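Local coordinates for DUF269-containing protein (Cyanothece sp. ATCC 51142, PDB 3NJ2) that is of unknown function but, as a member of the DUF269 family, is associated with nitrogen fixation in this cyanobacterium, at residues R88-Y92 and A139-F144; Q43-Y47 and C91-A95. All blocks are in the same frame, centred on the assembly; numbering follows the deposited sequence.

Interaction 1 of 2, residues R88-Y92 and A139-F144; sequences RILCY and AHRFGF
The ring of F142 is wedged between I89 and Y92 of the helix, meeting one with its face and the other with its edge. I89 lays CG1 over the ring face, 3.7 Å from the F142 centroid and 19° off the ring normal, a CH-pi contact. Its CD1 runs on to the CB of A139 at 4.0 Å, where a small residue lets the isoleucine lie close against the 3-10 turn. At the far rim, CZ of F142 points into the face of the Y92 ring, 3.8 Å from Y92 CG; the planes stand 70° apart in an edge-to-face pair. With CG anti to its backbone N (chi1 -176°), the F142 ring continues toward the helix and its CZ arrives at Y92. F144 extends the aromatic cluster further along Y92: its CZ comes within 3.7 Å of Y92 CE1, the two rings meeting obliquely. The polar link runs through water. The oxygen of one water accepts from R88 NE and donates to F142 O (2.6 Å from water oxygen to carbonyl oxygen); a second accepts, at longer range, from R88 NH2 and donates to both F142 O and H140 O, so the guanidinium is tied to loop carbonyls at the edge of an apolar patch. Around this buried contact, Y92 and F144 pack on L150 and Q153 of helix 147-167, while I89 and A139 meet L114 of strand 109-114.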
loop_
_atom_site.group_PDB
_atom_site.type_symbol
_atom_site.label_atom_id
_atom_site.label_comp_id
_atom_site.label_asym_id
_atom_site.label_seq_id
_atom_site.Cartn_x
_atom_site.Cartn_y
_atom_site.Cartn_z
ATOM N N ARG B 88 6.897 6.653 12.025
ATOM C CA ARG B 88 6.699 8.125 11.823
ATOM C C ARG B 88 6.000 8.426 10.534
ATOM O O ARG B 88 5.104 9.230 10.534
ATOM C CB ARG B 88 7.974 9.042 11.894
ATOM C CG ARG B 88 8.513 9.136 13.348
ATOM C CD ARG B 88 9.420 10.302 13.475
ATOM N NE ARG B 88 10.589 10.115 12.571
ATOM C CZ ARG B 88 11.635 9.339 12.875
ATOM N NH1 ARG B 88 11.693 8.683 14.044
ATOM N NH2 ARG B 88 12.646 9.196 12.014
ATOM N N ILE B 89 6.407 7.791 9.450
ATOM C CA ILE B 89 5.742 8.107 8.202
ATOM C C ILE B 89 4.308 7.565 8.269
ATOM O O ILE B 89 3.407 8.325 7.800
ATOM C CB ILE B 89 6.437 7.347 7.058
ATOM C CG1 ILE B 89 7.867 7.754 6.982
ATOM C CG2 ILE B 89 5.707 7.619 5.677
ATOM C CD1 ILE B 89 8.715 6.958 5.975
ATOM N N LEU B 90 4.009 6.381 8.851
ATOM C CA LEU B 90 2.623 5.901 8.980
ATOM C C LEU B 90 1.797 6.879 9.813
ATOM O O LEU B 90 0.691 7.254 9.386
ATOM C CB LEU B 90 2.663 4.515 9.599
ATOM C CG LEU B 90 1.548 3.519 9.432
ATOM C CD1 LEU B 90 1.025 3.480 7.992
ATOM C CD2 LEU B 90 2.205 2.179 9.783
ATOM N N CYS B 91 2.388 7.418 10.876
ATOM C CA CYS B 91 1.630 8.328 11.728
ATOM C C CYS B 91 1.318 9.652 11.085
ATOM O O CYS B 91 0.190 10.190 11.249
ATOM C CB CYS B 91 2.339 8.568 13.060
ATOM S SG CYS B 91 2.173 7.093 14.204
ATOM N N TYR B 92 2.238 10.149 10.252
ATOM C CA TYR B 92 2.016 11.332 9.417
ATOM C C TYR B 92 0.837 11.137 8.512
ATOM O O TYR B 92 -0.136 11.972 8.508
ATOM C CB TYR B 92 3.308 11.618 8.616
ATOM C CG TYR B 92 3.256 12.800 7.704
ATOM C CD1 TYR B 92 3.376 14.127 8.209
ATOM C CD2 TYR B 92 3.147 12.630 6.339
ATOM C CE1 TYR B 92 3.378 15.252 7.355
ATOM C CE2 TYR B 92 3.200 13.718 5.510
ATOM C CZ TYR B 92 3.299 15.022 6.034
ATOM O OH TYR B 92 3.277 16.081 5.176
ATOM N N ALA B 139 13.108 7.143 1.936
ATOM C CA ALA B 139 12.214 7.237 3.104
ATOM C C ALA B 139 12.994 7.249 4.420
ATOM O O ALA B 139 12.544 7.828 5.428
ATOM C CB ALA B 139 11.281 6.126 3.089
ATOM N N HIS B 140 14.202 6.679 4.433
ATOM C CA HIS B 140 15.029 6.690 5.687
ATOM C C HIS B 140 15.235 8.138 6.156
ATOM O O HIS B 140 15.425 8.362 7.370
ATOM C CB HIS B 140 16.433 6.083 5.423
ATOM C CG HIS B 140 16.412 4.736 4.782
ATOM N ND1 HIS B 140 15.752 4.433 3.596
ATOM C CD2 HIS B 140 16.937 3.566 5.216
ATOM C CE1 HIS B 140 15.930 3.146 3.310
ATOM N NE2 HIS B 140 16.617 2.591 4.303
ATOM N N ARG B 141 15.322 9.114 5.232
ATOM C CA ARG B 141 15.576 10.560 5.487
ATOM C C ARG B 141 14.299 11.391 5.768
ATOM O O ARG B 141 14.361 12.619 5.665
ATOM C CB ARG B 141 16.267 11.123 4.281
ATOM C CG ARG B 141 17.636 10.431 4.039
ATOM C CD ARG B 141 18.404 11.094 2.882
ATOM N NE ARG B 141 19.621 10.297 2.690
ATOM C CZ ARG B 141 20.409 10.403 1.617
ATOM N NH1 ARG B 141 20.076 11.241 0.636
ATOM N NH2 ARG B 141 21.535 9.704 1.570
ATOM N N PHE B 142 13.167 10.673 5.995
ATOM C CA PHE B 142 11.852 11.351 6.188
ATOM C C PHE B 142 12.011 12.397 7.265
ATOM O O PHE B 142 12.506 12.113 8.364
ATOM C CB PHE B 142 10.795 10.342 6.584
ATOM C CG PHE B 142 9.449 10.914 6.692
ATOM C CD1 PHE B 142 8.727 11.268 5.537
ATOM C CD2 PHE B 142 8.931 11.163 7.956
ATOM C CE1 PHE B 142 7.442 11.798 5.663
ATOM C CE2 PHE B 142 7.660 11.650 8.090
ATOM C CZ PHE B 142 6.947 12.032 6.978
ATOM N N GLY B 143 11.492 13.572 6.979
ATOM C CA GLY B 143 11.596 14.659 7.973
ATOM C C GLY B 143 11.462 16.017 7.299
ATOM O O GLY B 143 11.346 16.114 6.038
ATOM N N PHE B 144 11.419 17.071 8.143
ATOM C CA PHE B 144 11.137 18.428 7.691
ATOM C C PHE B 144 12.048 19.454 8.307
ATOM O O PHE B 144 12.518 19.264 9.427
ATOM C CB PHE B 144 9.678 18.795 8.039
ATOM C CG PHE B 144 8.638 17.814 7.461
ATOM C CD1 PHE B 144 8.003 18.079 6.260
ATOM C CD2 PHE B 144 8.409 16.568 8.091
ATOM C CE1 PHE B 144 7.083 17.107 5.743
ATOM C CE2 PHE B 144 7.522 15.593 7.537
ATOM C CZ PHE B 144 6.853 15.899 6.380
HETATM O O HOH W 1 14.241 10.146 9.286
HETATM O O HOH W 2 11.517 12.173 10.792
#

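Interaction 2 of 2, residues Q43-Y47 and C91-A95; sequences QIRAY and CYFRA
Helix 35-46 ends against the middle of helix 83-104, and the closing residues of the first, with the turn beyond it, make this helix-helix contact. Its outer part is a cation-pi stack between Y47 and R94. The guanidinium lies flat on the phenol ring, with planes 15° apart and R94 CZ 3.9 Å from the Y47 centroid. NH1 sits over the middle of the ring, whereas NE lies nearer the hydroxyl end. Beyond CG the R94 side chain runs out almost straight (chi2 164°, chi3 174°) and carries the charged group to the tyrosine, whose side chain approaches from the opposite direction; a long arginine and a broad ring suit this partly exposed margin.

Deeper in, C91 fits where the backbones come closest, its CA 5.6 Å from the CA of Q43. The CB of C91 meets I44 CD1 at 3.6 Å, and its sulfur lies 5.1 Å from the Y47 centroid, an oblique sulfur-aromatic contact. Q43 lies across the arginine, nearly perpendicular to it: a bend at chi2 sets OE1 3.3 Å from R94 CB, while its CG packs 4.1 Å from the CB of A95, whose small side chain permits that approach. Y65 touches both I44 and C91, and L87 of the same long helix borders Y47 and R94. In this DUF269 protein the result is a helix-helix contact joining the end of helix 35-46 to helix 83-104, with C91, I44 and A95 packed beside the aliphatic part of Q43 and a cation-pi stack at the more exposed end.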
loop_
_atom_site.group_PDB
_atom_site.type_symbol
_atom_site.label_atom_id
_atom_site.label_comp_id
_atom_site.label_asym_id
_atom_site.label_seq_id
_atom_site.Cartn_x
_atom_site.Cartn_y
_atom_site.Cartn_z
ATOM N N GLN B 43 -1.794 10.683 16.905
ATOM C CA GLN B 43 -1.432 9.424 16.316
ATOM C C GLN B 43 -0.159 8.851 16.933
ATOM O O GLN B 43 -0.102 7.711 17.224
ATOM C CB GLN B 43 -1.299 9.552 14.754
ATOM C CG GLN B 43 -2.649 9.967 14.116
ATOM C CD GLN B 43 -3.682 8.815 14.129
ATOM O OE1 GLN B 43 -3.320 7.658 13.992
ATOM N NE2 GLN B 43 -4.934 9.150 14.282
ATOM N N ILE B 44 0.847 9.672 17.147
ATOM C CA ILE B 44 2.147 9.212 17.706
ATOM C C ILE B 44 1.855 8.539 19.083
ATOM O O ILE B 44 2.383 7.455 19.401
ATOM C CB ILE B 44 3.233 10.346 17.836
ATOM C CG1 ILE B 44 3.719 10.829 16.458
ATOM C CG2 ILE B 44 4.440 9.780 18.588
ATOM C CD1 ILE B 44 4.567 9.746 15.696
ATOM N N ARG B 45 1.001 9.199 19.880
ATOM C CA ARG B 45 0.687 8.668 21.231
ATOM C C ARG B 45 -0.121 7.408 21.200
ATOM O O ARG B 45 -0.074 6.559 22.120
ATOM C CB ARG B 45 -0.034 9.731 22.066
ATOM C CG ARG B 45 0.893 11.000 22.344
ATOM C CD ARG B 45 0.222 11.953 23.347
ATOM N NE ARG B 45 0.888 13.223 23.709
ATOM C CZ ARG B 45 1.948 13.319 24.517
ATOM N NH1 ARG B 45 2.404 12.223 25.109
ATOM N NH2 ARG B 45 2.506 14.487 24.671
ATOM N N ALA B 46 -0.911 7.259 20.148
ATOM C CA ALA B 46 -1.792 6.102 20.020
ATOM C C ALA B 46 -0.990 4.849 19.636
ATOM O O ALA B 46 -1.479 3.742 19.812
ATOM C CB ALA B 46 -2.863 6.429 18.946
ATOM N N TYR B 47 0.221 5.030 19.103
ATOM C CA TYR B 47 1.027 3.923 18.601
ATOM C C TYR B 47 2.317 3.765 19.376
ATOM O O TYR B 47 3.439 3.746 18.835
ATOM C CB TYR B 47 1.210 4.008 17.061
ATOM C CG TYR B 47 -0.109 3.803 16.319
ATOM C CD1 TYR B 47 -0.598 2.514 16.031
ATOM C CD2 TYR B 47 -0.866 4.895 15.880
ATOM C CE1 TYR B 47 -1.776 2.335 15.343
ATOM C CE2 TYR B 47 -2.078 4.746 15.213
ATOM C CZ TYR B 47 -2.545 3.440 14.942
ATOM O OH TYR B 47 -3.748 3.307 14.288
ATOM N N CYS B 91 2.388 7.418 10.876
ATOM C CA CYS B 91 1.630 8.328 11.728
ATOM C C CYS B 91 1.318 9.652 11.085
ATOM O O CYS B 91 0.190 10.190 11.249
ATOM C CB CYS B 91 2.339 8.568 13.060
ATOM S SG CYS B 91 2.173 7.093 14.204
ATOM N N TYR B 92 2.238 10.149 10.252
ATOM C CA TYR B 92 2.016 11.332 9.417
ATOM C C TYR B 92 0.837 11.137 8.512
ATOM O O TYR B 92 -0.136 11.972 8.508
ATOM C CB TYR B 92 3.308 11.618 8.616
ATOM C CG TYR B 92 3.256 12.800 7.704
ATOM C CD1 TYR B 92 3.376 14.127 8.209
ATOM C CD2 TYR B 92 3.147 12.630 6.339
ATOM C CE1 TYR B 92 3.378 15.252 7.355
ATOM C CE2 TYR B 92 3.200 13.718 5.510
ATOM C CZ TYR B 92 3.299 15.022 6.034
ATOM O OH TYR B 92 3.277 16.081 5.176
ATOM N N PHE B 93 0.805 10.020 7.793
ATOM C CA PHE B 93 -0.329 9.786 6.886
ATOM C C PHE B 93 -1.629 9.481 7.608
ATOM O O PHE B 93 -2.694 9.818 7.090
ATOM C CB PHE B 93 0.048 8.851 5.719
ATOM C CG PHE B 93 1.025 9.532 4.767
ATOM C CD1 PHE B 93 0.516 10.438 3.837
ATOM C CD2 PHE B 93 2.437 9.246 4.790
ATOM C CE1 PHE B 93 1.389 11.085 3.073
ATOM C CE2 PHE B 93 3.322 9.953 3.998
ATOM C CZ PHE B 93 2.779 10.876 3.122
ATOM N N ARG B 94 -1.524 8.801 8.773
ATOM C CA ARG B 94 -2.756 8.582 9.590
ATOM C C ARG B 94 -3.283 9.884 10.130
ATOM O O ARG B 94 -4.554 10.014 10.327
ATOM C CB ARG B 94 -2.421 7.699 10.783
ATOM C CG ARG B 94 -2.274 6.177 10.344
ATOM C CD ARG B 94 -1.549 5.444 11.507
ATOM N NE ARG B 94 -1.516 4.013 11.209
ATOM C CZ ARG B 94 -0.676 3.135 11.772
ATOM N NH1 ARG B 94 0.260 3.528 12.652
ATOM N NH2 ARG B 94 -0.732 1.875 11.386
ATOM N N ALA B 95 -2.413 10.821 10.415
ATOM C CA ALA B 95 -2.812 12.144 10.951
ATOM C C ALA B 95 -3.621 12.898 9.840
ATOM O O ALA B 95 -4.663 13.575 10.134
ATOM C CB ALA B 95 -1.590 12.879 11.398
#

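In the fold
Both contacts use helix 83-104, sharing C91 and Y92, and their centres lie about 11 Å apart. The two shared residues divide the work: Y92 points toward loop 139-144 in interaction 1 and away from helix 35-46 in interaction 2, whereas C91 takes part in the second contact alone. The long helix therefore packs against the loop leading into helix 147-167 on one flank and the end of helix 35-46 on another. Y65 connects them further: its hydroxyl is hydrogen-bonded to R88 O and its backbone to F144, and it also borders interaction 2. Each centre is about 7 Å from that of the chain, consistent with a central place for helix 83-104 in the fold.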